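Local atomic coordinates of transaminase (Bacillus megaterium, PDB entry 5G0A), a protein that probably catalyses the S-selective, pyridoxal-5'-phosphate-dependent transfer of amino groups between amines and carbonyl compounds, as a class-III omega-transaminase. Residues Asp80-Val85 against Gly333-Met338; Val142-Asp147 against Val238-Gly243; Ser194-Gln199 against Met246-Tyr251. All blocks are in the same frame, centred on the assembly; numbering follows the deposited sequence.

Contact 1 (Asp80-Val85 against Gly333-Met338); sequences DRYGFV and GHPVAM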
# COMPACT_ATOMS: atom_id res chain seq x y z
N ASP B 80 11.76 22.57 -39.98
CA ASP B 80 11.99 22.26 -41.40
C ASP B 80 12.10 20.77 -41.63
O ASP B 80 11.88 20.27 -42.75
CB ASP B 80 13.29 22.90 -41.90
CG ASP B 80 13.20 24.41 -42.05
OD1 ASP B 80 12.08 24.96 -42.10
OD2 ASP B 80 14.28 25.04 -42.14
N ARG B 81 12.45 20.03 -40.57
CA ARG B 81 12.72 18.60 -40.71
C ARG B 81 11.68 17.70 -40.02
O ARG B 81 11.36 16.62 -40.52
CB ARG B 81 14.12 18.27 -40.16
CG ARG B 81 15.26 18.74 -41.07
CD ARG B 81 16.58 18.76 -40.30
NE ARG B 81 16.87 17.43 -39.80
CZ ARG B 81 17.64 17.15 -38.75
NH1 ARG B 81 18.26 18.11 -38.06
NH2 ARG B 81 17.80 15.89 -38.40
N TYR B 82 11.19 18.16 -38.87
CA TYR B 82 10.28 17.39 -38.04
C TYR B 82 8.98 18.17 -37.79
O TYR B 82 9.01 19.40 -37.81
CB TYR B 82 10.98 17.10 -36.70
CG TYR B 82 12.27 16.30 -36.83
CD1 TYR B 82 12.23 14.93 -37.16
CD2 TYR B 82 13.51 16.89 -36.57
CE1 TYR B 82 13.40 14.18 -37.25
CE2 TYR B 82 14.68 16.16 -36.65
CZ TYR B 82 14.63 14.81 -37.00
OH TYR B 82 15.79 14.07 -37.07
N GLY B 83 7.85 17.50 -37.52
CA GLY B 83 7.73 16.05 -37.43
C GLY B 83 7.87 15.50 -36.02
O GLY B 83 8.12 16.23 -35.05
N PHE B 84 7.73 14.18 -35.93
CA PHE B 84 7.86 13.50 -34.65
C PHE B 84 8.37 12.08 -34.87
O PHE B 84 7.85 11.36 -35.72
CB PHE B 84 6.49 13.43 -33.96
CG PHE B 84 6.50 12.51 -32.76
CD1 PHE B 84 7.18 12.89 -31.61
CD2 PHE B 84 5.90 11.25 -32.83
CE1 PHE B 84 7.26 12.02 -30.51
CE2 PHE B 84 5.97 10.37 -31.72
CZ PHE B 84 6.65 10.78 -30.57
N VAL B 85 9.36 11.68 -34.08
CA VAL B 85 9.69 10.25 -33.95
C VAL B 85 9.81 9.92 -32.47
O VAL B 85 10.20 10.79 -31.68
CB VAL B 85 10.99 9.82 -34.70
CG1 VAL B 85 10.81 9.96 -36.22
CG2 VAL B 85 12.22 10.56 -34.19
N GLY B 333 12.01 12.30 -25.70
CA GLY B 333 13.01 12.52 -26.73
C GLY B 333 12.50 13.30 -27.93
O GLY B 333 13.18 13.39 -28.96
N HIS B 334 11.29 13.87 -27.80
CA HIS B 334 10.65 14.61 -28.90
C HIS B 334 11.67 15.46 -29.66
O HIS B 334 12.31 16.31 -29.06
CB HIS B 334 9.52 15.50 -28.36
CG HIS B 334 8.65 16.06 -29.45
ND1 HIS B 334 9.13 16.94 -30.41
CD2 HIS B 334 7.36 15.82 -29.76
CE1 HIS B 334 8.15 17.23 -31.25
NE2 HIS B 334 7.07 16.56 -30.88
N PRO B 335 11.84 15.22 -30.98
CA PRO B 335 13.02 15.83 -31.64
C PRO B 335 13.02 17.35 -31.61
O PRO B 335 14.07 17.97 -31.53
CB PRO B 335 12.95 15.27 -33.08
CG PRO B 335 11.52 14.87 -33.28
CD PRO B 335 11.06 14.38 -31.91
N VAL B 336 11.84 17.97 -31.64
CA VAL B 336 11.78 19.45 -31.64
C VAL B 336 12.07 19.99 -30.23
O VAL B 336 12.78 20.98 -30.06
CB VAL B 336 10.44 19.98 -32.17
CG1 VAL B 336 10.39 21.50 -32.15
CG2 VAL B 336 10.20 19.46 -33.58
N ALA B 337 11.54 19.30 -29.21
CA ALA B 337 11.91 19.64 -27.82
C ALA B 337 13.42 19.47 -27.61
O ALA B 337 14.05 20.29 -26.92
CB ALA B 337 11.13 18.78 -26.82
N MET B 338 14.00 18.43 -28.22
CA MET B 338 15.44 18.21 -28.11
C MET B 338 16.24 19.30 -28.84
O MET B 338 17.28 19.73 -28.37
CB MET B 338 15.86 16.82 -28.61
CG MET B 338 15.27 15.67 -27.79
SD MET B 338 15.86 15.64 -26.08
CE MET B 338 14.60 16.61 -25.26
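The Y82 side chain leaves its backbone with CG anti to the carbonyl carbon (chi1 -61°), which lays one face of the phenol ring over P335, whereas H334 has CG anti to its own N (chi1 -168°), a torsion that turns the imidazole toward F84. The motif here is an N-capped helix start: in this class-III aminotransferase of fold type I, the loop between helices 69-78 and 92-105 lies against the first turn of helix 335-350. H334 is the N-cap, its ND1 accepting the V336 N-H at 3.1 Å close to the plane of the imidazole. The other ring nitrogen, NE2, is bonded to S303 O of the second subunit; bonds at both nitrogens probably fix the rotation of the ring.

Proline suits the next position: the first residue of a helix has no i-4 carbonyl within it to bond to, and proline has no N-H to leave without a partner. P335 CB stands 3.9 Å from the centroid of the Y82 ring, almost on the ring normal, a CH-pi contact. Beyond it, V336 CG2 packs on Y82 CB at 4.0 Å. At the other end of the loop segment, F84 CD1 touches H334 CD2 at 3.5 Å, the two ring planes inclined by 42° in an oblique aromatic pair. The Y82-G83 peptide bond is cis, and G83 takes a positive phi, which favours glycine; a CB there would also be crowded by Y82 CB.

All the touching residues are buried, and the second subunit covers much of the site. There Y82 OH bonds to I36 O of that subunit, and F84 N to its Q66 OE1. Within the chain, the P335 ring also reaches the end of the loop segment, with CD 3.7 Å from V85 O.

Contact 2 (Val142-Asp147 against Val238-Gly243); sequences VTREHD and VSQGAG
Q240 reaches across to the turn after strand 140-144 and spends its amide NE2 on two acceptors there. NE2 approaches E145 O at 2.9 Å, tilted 23° from the carbonyl plane, and D147 OD1 at 2.7 Å, on its anti lone pair, in a fairly straight bond (162°). Both acceptors lie near the Q240 amide plane, across which the carboxylate stands steeply.

D147 is also held from within its own segment. R144 NE donates to D147 OD2 at 2.8 Å through a nearly straight hydrogen bond (174°) that is part of a salt bridge; NH2 adds weak bonds to OD1 and to E237 O, and NH1 bonds to Y251 OH. R144 bends at chi2 and chi3 to fold back over the type II turn, and Q240 NE2 lies over one face of its guanidinium. A water links the backbones, donating to H146 O at 2.8 Å and accepting from G243 N at 2.7 Å. Glycine fits at G243, for a CB would clash with H146 O.

OD2 also bonds to NE2 of H149, a residue of the cofactor pocket. Fixed by arginine and amide, the buried D147 carboxylate probably acts as a second-shell residue that orients H149.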
# COMPACT_ATOMS: atom_id res chain seq x y z
N VAL B 142 13.91 7.30 0.56
CA VAL B 142 13.89 8.26 1.66
C VAL B 142 13.88 9.66 1.07
O VAL B 142 14.77 10.02 0.26
CB VAL B 142 15.15 8.09 2.54
CG1 VAL B 142 15.16 9.13 3.66
CG2 VAL B 142 15.21 6.68 3.10
N THR B 143 12.88 10.44 1.49
CA THR B 143 12.79 11.85 1.16
C THR B 143 12.88 12.69 2.45
O THR B 143 13.16 12.14 3.54
CB THR B 143 11.47 12.12 0.42
OG1 THR B 143 11.52 13.42 -0.19
CG2 THR B 143 10.26 11.99 1.39
N ARG B 144 12.69 14.00 2.35
CA ARG B 144 12.72 14.86 3.55
C ARG B 144 11.44 15.67 3.68
O ARG B 144 10.84 16.06 2.68
CB ARG B 144 13.92 15.83 3.54
CG ARG B 144 15.30 15.16 3.58
CD ARG B 144 15.85 14.84 2.18
NE ARG B 144 15.70 16.00 1.29
CZ ARG B 144 16.48 17.08 1.31
NH1 ARG B 144 17.50 17.17 2.17
NH2 ARG B 144 16.23 18.10 0.48
N GLU B 145 11.07 15.97 4.92
CA GLU B 145 10.03 16.96 5.21
C GLU B 145 10.26 18.22 4.37
O GLU B 145 11.39 18.69 4.28
CB GLU B 145 10.01 17.33 6.71
CG GLU B 145 8.76 18.13 7.06
CD GLU B 145 8.76 18.78 8.44
OE1 GLU B 145 9.84 18.97 9.05
OE2 GLU B 145 7.65 19.12 8.91
N HIS B 146 9.19 18.73 3.77
CA HIS B 146 9.15 19.93 2.92
C HIS B 146 9.77 19.79 1.52
O HIS B 146 9.81 20.79 0.78
CB HIS B 146 9.75 21.17 3.61
CG HIS B 146 9.25 21.39 5.00
ND1 HIS B 146 7.92 21.28 5.35
CD2 HIS B 146 9.90 21.74 6.14
CE1 HIS B 146 7.77 21.55 6.64
NE2 HIS B 146 8.96 21.84 7.14
N ASP B 147 10.22 18.59 1.14
CA ASP B 147 10.73 18.41 -0.22
C ASP B 147 9.57 18.50 -1.20
O ASP B 147 8.47 18.03 -0.91
CB ASP B 147 11.39 17.04 -0.43
CG ASP B 147 12.87 17.03 -0.11
OD1 ASP B 147 13.37 18.00 0.50
OD2 ASP B 147 13.55 16.07 -0.53
N VAL B 238 19.17 20.25 -3.11
CA VAL B 238 20.24 20.90 -2.31
C VAL B 238 19.72 22.18 -1.69
O VAL B 238 20.18 22.61 -0.63
CB VAL B 238 21.54 21.18 -3.08
CG1 VAL B 238 22.16 19.90 -3.61
CG2 VAL B 238 21.35 22.25 -4.16
N SER B 239 18.78 22.82 -2.37
CA SER B 239 18.06 23.93 -1.80
C SER B 239 16.62 23.60 -2.07
O SER B 239 16.23 23.44 -3.24
CB SER B 239 18.47 25.23 -2.51
OG SER B 239 17.72 26.33 -2.03
N GLN B 240 15.82 23.47 -1.01
CA GLN B 240 14.40 23.16 -1.19
C GLN B 240 13.76 24.32 -1.93
O GLN B 240 13.79 25.45 -1.44
CB GLN B 240 13.73 22.85 0.15
CG GLN B 240 14.10 21.45 0.67
CD GLN B 240 13.65 21.19 2.10
OE1 GLN B 240 13.79 22.05 2.98
NE2 GLN B 240 13.13 19.99 2.34
N GLY B 241 13.23 24.03 -3.12
CA GLY B 241 12.75 25.05 -4.05
C GLY B 241 11.43 25.62 -3.60
O GLY B 241 11.38 26.69 -2.98
N ALA B 242 10.35 24.90 -3.88
CA ALA B 242 9.03 25.28 -3.36
C ALA B 242 9.06 25.35 -1.83
O ALA B 242 8.45 26.25 -1.22
CB ALA B 242 7.97 24.29 -3.84
N GLY B 243 9.79 24.42 -1.21
CA GLY B 243 9.91 24.38 0.26
C GLY B 243 10.72 25.54 0.85
O GLY B 243 10.67 25.79 2.06
O HOH W 1 10.81 21.97 -1.53

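Contact 3 (Ser194-Gln199 against Met246-Tyr251); sequences SPNMFQ and MPPYEY
P195 and P247 bring the two backbones to their nearest approach, 5.5 Å between CA atoms, in a contact built from turns. S194 to M197 forms a type I beta turn closed by M197 N to S194 O (3.2 Å), and P248 to Y251 forms another, closed by Y251 N to P248 O (2.9 Å). P195 takes the second position of its turn, where the fixed phi of a proline, here -58°, is just what a type I turn needs. P248 opens the other turn and needs no N-H there, since its carbonyl does the closing.

P195 carries most of the packing. Its CG stands 3.7 Å from the centroid of the Y251 ring, 8° off the ring normal, so the pyrrolidine lies over the middle of one face in a CH-pi contact. Y251 offers that face because its CG runs anti to the backbone N (chi1 180°), swinging the phenol across to the proline. P195 CB meets P247 CB at 3.8 Å, and P195 O lies 3.7 Å from P248 CD. The first turn is tied to the residues after it by Q199 NE2, which donates to a lone pair of N196 O at 3.1 Å.

The Y251 hydroxyl bonds to R144 NH1, so one side chain offers both a flat apolar surface and a polar end. With an alanine here, P195 would probably lose the surface it packs on and R144 NH1 would be left without this hydroxyl.

Y251 begins helix 251-262 and also touches S215 and V216 of helix 214-226. Earlier in the chain, M246 packs on D382 and Y384 of strand 378-384, while segment 194-199 leaves strand 189-192, the last strand on one side of the seven-stranded sheet.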
# COMPACT_ATOMS: atom_id res chain seq x y z
N SER B 194 13.94 17.45 7.62
CA SER B 194 14.50 18.47 6.76
C SER B 194 15.90 18.84 7.29
O SER B 194 16.18 18.69 8.49
CB SER B 194 13.58 19.68 6.73
OG SER B 194 13.54 20.31 7.99
N PRO B 195 16.78 19.33 6.41
CA PRO B 195 18.11 19.77 6.86
C PRO B 195 18.09 20.86 7.93
O PRO B 195 19.06 21.01 8.66
CB PRO B 195 18.74 20.34 5.58
CG PRO B 195 18.06 19.62 4.48
CD PRO B 195 16.63 19.47 4.94
N ASN B 196 17.00 21.62 8.00
CA ASN B 196 16.90 22.77 8.91
C ASN B 196 16.12 22.50 10.19
O ASN B 196 15.79 23.42 10.93
CB ASN B 196 16.27 23.97 8.19
CG ASN B 196 17.27 24.75 7.33
OD1 ASN B 196 18.47 24.47 7.34
ND2 ASN B 196 16.76 25.73 6.60
N MET B 197 15.81 21.23 10.44
CA MET B 197 14.82 20.86 11.46
C MET B 197 15.28 21.08 12.90
O MET B 197 14.48 21.48 13.75
CB MET B 197 14.38 19.40 11.26
CG MET B 197 13.03 19.08 11.88
SD MET B 197 12.21 17.69 11.08
CE MET B 197 10.67 17.64 12.01
N PHE B 198 16.56 20.82 13.17
CA PHE B 198 17.10 20.96 14.53
C PHE B 198 18.05 22.15 14.66
O PHE B 198 19.25 22.03 14.41
CB PHE B 198 17.81 19.67 14.94
CG PHE B 198 16.98 18.44 14.74
CD1 PHE B 198 15.87 18.20 15.55
CD2 PHE B 198 17.28 17.54 13.72
CE1 PHE B 198 15.09 17.07 15.35
CE2 PHE B 198 16.51 16.40 13.52
CZ PHE B 198 15.41 16.17 14.34
N GLN B 199 17.49 23.29 15.08
CA GLN B 199 18.24 24.54 15.21
C GLN B 199 18.34 24.98 16.67
O GLN B 199 17.52 24.59 17.50
CB GLN B 199 17.56 25.66 14.41
CG GLN B 199 17.48 25.41 12.91
CD GLN B 199 17.08 26.65 12.13
OE1 GLN B 199 17.44 27.78 12.49
NE2 GLN B 199 16.35 26.46 11.04
N MET B 246 17.51 26.60 2.65
CA MET B 246 18.91 26.41 2.31
C MET B 246 19.52 25.57 3.43
O MET B 246 19.32 25.87 4.60
CB MET B 246 19.63 27.75 2.23
CG MET B 246 19.36 28.55 0.97
SD MET B 246 20.13 27.81 -0.47
CE MET B 246 21.88 28.09 -0.16
N PRO B 247 20.27 24.52 3.07
CA PRO B 247 20.80 23.66 4.12
C PRO B 247 22.09 24.23 4.73
O PRO B 247 22.75 25.06 4.10
CB PRO B 247 21.11 22.37 3.38
CG PRO B 247 21.47 22.81 2.00
CD PRO B 247 20.73 24.09 1.73
N PRO B 248 22.46 23.77 5.94
CA PRO B 248 23.80 24.04 6.44
C PRO B 248 24.79 23.40 5.49
O PRO B 248 24.55 22.29 4.99
CB PRO B 248 23.83 23.31 7.79
CG PRO B 248 22.79 22.24 7.67
CD PRO B 248 21.70 22.87 6.83
N TYR B 249 25.89 24.10 5.21
CA TYR B 249 26.87 23.62 4.24
C TYR B 249 27.15 22.13 4.34
O TYR B 249 27.39 21.47 3.34
CB TYR B 249 28.20 24.38 4.36
CG TYR B 249 29.21 23.84 3.39
CD1 TYR B 249 29.18 24.22 2.05
CD2 TYR B 249 30.17 22.89 3.79
CE1 TYR B 249 30.09 23.70 1.14
CE2 TYR B 249 31.07 22.36 2.88
CZ TYR B 249 31.02 22.78 1.56
OH TYR B 249 31.91 22.27 0.64
N GLU B 250 27.16 21.60 5.57
CA GLU B 250 27.63 20.26 5.82
C GLU B 250 26.64 19.14 5.48
O GLU B 250 27.03 17.98 5.36
CB GLU B 250 28.03 20.10 7.28
CG GLU B 250 29.44 19.57 7.43
CD GLU B 250 30.44 20.38 6.63
OE1 GLU B 250 30.55 21.59 6.89
OE2 GLU B 250 31.11 19.80 5.74
N TYR B 251 25.37 19.50 5.38
CA TYR B 251 24.31 18.49 5.15
C TYR B 251 24.55 17.59 3.92
O TYR B 251 24.56 16.35 4.05
CB TYR B 251 22.93 19.17 5.09
CG TYR B 251 21.83 18.17 4.84
CD1 TYR B 251 21.24 17.47 5.91
CD2 TYR B 251 21.41 17.88 3.54
CE1 TYR B 251 20.24 16.51 5.69
CE2 TYR B 251 20.40 16.94 3.30
CZ TYR B 251 19.83 16.27 4.37
OH TYR B 251 18.84 15.34 4.12

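Contacts 2 and 3 are neighbours, their centres 11 Å apart, and their segments alternate along the chain. They touch directly: Y251 OH of contact 3 lies 3.0 Å from R144 NH1 of contact 2, and R144 and D147 connect this to H149 of the cofactor pocket. Contact 1 stands apart, its centre 34 Å from that of contact 2 and 42 Å from that of contact 3, on the opposite side of the chain's centre from contact 3. The side chains of F84 and D147 each lie about 8 Å from a PLP, but too far from one another for it to be the same molecule. M246 is about 13 Å from a PLP.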